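Local atomic coordinates of tailspike protein (Siphovirus 9NA, PDB entry 3RIQ), a protein that recognises lipopolysaccharide on the Salmonella surface as the phage's receptor-binding tailspike and probably cleaves its O-antigen chains as an endorhamnosidase. Residues A[261-266]-A[294-299]. Residues are numbered along the deposited sequence; the frame is centred on the assembly and turned at random.
Sequences RNYRLV and DDYTLA
Tyr263 donates its phenol hydrogen to the carboxylate of Asp295, OH to OD1 at 2.7 Å, in the one hydrogen bond that joins residues 261-266 to 294-299. The two side chains approach from opposite directions, and the hydroxyl reaches OD1 on its syn side, 17° out of the carboxylate plane. The anti lone pair of the same oxygen takes the backbone N-H of Tyr296, with N to OD1 at 2.8 Å. OD1 thus accepts from two donors and, with Ser259 OG at OD2, the carboxylate is restrained against rotation; its plane lies 51° from that of the phenol ring.

The other oxygen belongs to a polar network. Asp295 OD2 hydrogen-bonds to Ser259 OG and lies beside the aliphatic part of Arg261, 3.5 Å from CD. The Arg261 chain, extended from CG to NE, carries its guanidinium past the carboxylate, the two planes 87° apart, to salt bridges with Asp285 and Glu254. With NH1 4.2 Å from Asp295 OD2, the opposite charges stop short of a salt bridge. Ser259 OG also bonds Arg261 NH1, and so links the two charged groups.

Both segments belong to loop regions of the right-handed beta-helix, the fold of the P22-like tailspikes: residues 261-266 run into the start of strand 266-273, whereas 294-299 lie in the long excursion between the strands 281-282 and 311-318. The contact thus joins this excursion to the connection between strands 258-259 and 266-273.

The two tyrosines also touch each other. Tyr296 turns a ring edge to Tyr263, whose OH lies near the plane of that ring, 3.3 Å from CD2. Back from the hydroxyl, Tyr263 CE1 and Tyr296 CE2 meet at 4.1 Å as the two side chains cross at a slant.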
# COMPACT_ATOMS: atom_id res chain seq x y z
N ARG A 261 -11.23 23.34 -14.75
CA ARG A 261 -10.52 22.07 -14.68
C ARG A 261 -9.28 22.15 -13.79
O ARG A 261 -8.98 23.19 -13.22
CB ARG A 261 -10.15 21.64 -16.10
CG ARG A 261 -11.40 21.37 -16.98
CD ARG A 261 -10.94 21.14 -18.41
NE ARG A 261 -12.03 20.82 -19.34
CZ ARG A 261 -12.75 21.71 -20.02
NH1 ARG A 261 -12.54 23.03 -19.86
NH2 ARG A 261 -13.68 21.30 -20.88
N ASN A 262 -8.56 21.04 -13.66
CA ASN A 262 -7.48 20.92 -12.68
C ASN A 262 -6.37 20.00 -13.17
O ASN A 262 -6.65 19.06 -13.90
CB ASN A 262 -8.01 20.38 -11.34
CG ASN A 262 -9.15 21.22 -10.81
OD1 ASN A 262 -8.92 22.16 -10.04
ND2 ASN A 262 -10.40 20.89 -11.21
N TYR A 263 -5.15 20.27 -12.69
CA TYR A 263 -3.94 19.61 -13.16
C TYR A 263 -2.98 19.31 -12.05
O TYR A 263 -2.90 20.06 -11.06
CB TYR A 263 -3.17 20.51 -14.18
CG TYR A 263 -3.88 20.66 -15.50
CD1 TYR A 263 -3.57 19.82 -16.59
CD2 TYR A 263 -4.88 21.62 -15.69
CE1 TYR A 263 -4.24 19.92 -17.80
CE2 TYR A 263 -5.54 21.75 -16.90
CZ TYR A 263 -5.21 20.88 -17.96
OH TYR A 263 -5.86 20.98 -19.15
N ARG A 264 -2.26 18.20 -12.19
CA ARG A 264 -1.08 17.97 -11.36
C ARG A 264 -1.29 18.00 -9.84
O ARG A 264 -0.53 18.64 -9.08
CB ARG A 264 0.07 18.92 -11.80
CG ARG A 264 0.54 18.55 -13.22
CD ARG A 264 1.68 19.42 -13.72
NE ARG A 264 1.35 20.83 -13.88
CZ ARG A 264 2.04 21.69 -14.64
NH1 ARG A 264 3.14 21.28 -15.27
NH2 ARG A 264 1.65 22.95 -14.74
N LEU A 265 -2.37 17.36 -9.39
CA LEU A 265 -2.66 17.25 -7.96
C LEU A 265 -2.28 15.85 -7.47
O LEU A 265 -2.07 14.92 -8.29
CB LEU A 265 -4.15 17.51 -7.69
CG LEU A 265 -4.61 18.92 -8.12
CD1 LEU A 265 -6.14 19.05 -8.01
CD2 LEU A 265 -3.94 20.02 -7.27
N VAL A 266 -2.21 15.70 -6.14
CA VAL A 266 -1.97 14.40 -5.51
C VAL A 266 -3.17 14.03 -4.64
O VAL A 266 -3.61 14.85 -3.81
CB VAL A 266 -0.70 14.44 -4.61
CG1 VAL A 266 -0.53 13.07 -3.89
CG2 VAL A 266 0.54 14.78 -5.43
N ASP A 294 -9.69 29.27 -21.93
CA ASP A 294 -8.51 29.51 -21.07
C ASP A 294 -7.97 28.14 -20.56
O ASP A 294 -7.70 27.93 -19.37
CB ASP A 294 -8.82 30.49 -19.92
CG ASP A 294 -9.22 31.87 -20.41
OD1 ASP A 294 -8.70 32.33 -21.46
OD2 ASP A 294 -10.05 32.50 -19.74
N ASP A 295 -7.84 27.21 -21.50
CA ASP A 295 -7.33 25.88 -21.24
C ASP A 295 -6.88 25.36 -22.61
O ASP A 295 -7.05 26.04 -23.65
CB ASP A 295 -8.42 24.97 -20.62
CG ASP A 295 -7.85 23.91 -19.69
OD1 ASP A 295 -6.78 23.37 -19.98
OD2 ASP A 295 -8.52 23.61 -18.66
N TYR A 296 -6.34 24.14 -22.65
CA TYR A 296 -5.98 23.56 -23.94
C TYR A 296 -7.19 23.41 -24.87
O TYR A 296 -8.30 23.05 -24.42
CB TYR A 296 -5.38 22.16 -23.76
CG TYR A 296 -4.03 22.12 -23.07
CD1 TYR A 296 -2.87 22.53 -23.73
CD2 TYR A 296 -3.92 21.68 -21.76
CE1 TYR A 296 -1.62 22.49 -23.12
CE2 TYR A 296 -2.67 21.63 -21.13
CZ TYR A 296 -1.53 22.04 -21.82
OH TYR A 296 -0.29 22.01 -21.20
N THR A 297 -6.98 23.70 -26.15
CA THR A 297 -8.05 23.56 -27.14
C THR A 297 -8.37 22.09 -27.46
O THR A 297 -7.54 21.19 -27.19
CB THR A 297 -7.70 24.28 -28.45
OG1 THR A 297 -6.60 23.62 -29.06
CG2 THR A 297 -7.34 25.74 -28.19
N LEU A 298 -9.53 21.85 -28.08
CA LEU A 298 -9.87 20.52 -28.58
C LEU A 298 -8.83 20.02 -29.58
O LEU A 298 -8.50 18.82 -29.62
CB LEU A 298 -11.26 20.52 -29.22
CG LEU A 298 -12.43 20.80 -28.28
CD1 LEU A 298 -13.73 20.93 -29.09
CD2 LEU A 298 -12.55 19.75 -27.17
N ALA A 299 -8.28 20.92 -30.39
CA ALA A 299 -7.28 20.51 -31.36
C ALA A 299 -5.96 20.09 -30.70
O ALA A 299 -5.27 19.18 -31.19
CB ALA A 299 -7.03 21.61 -32.36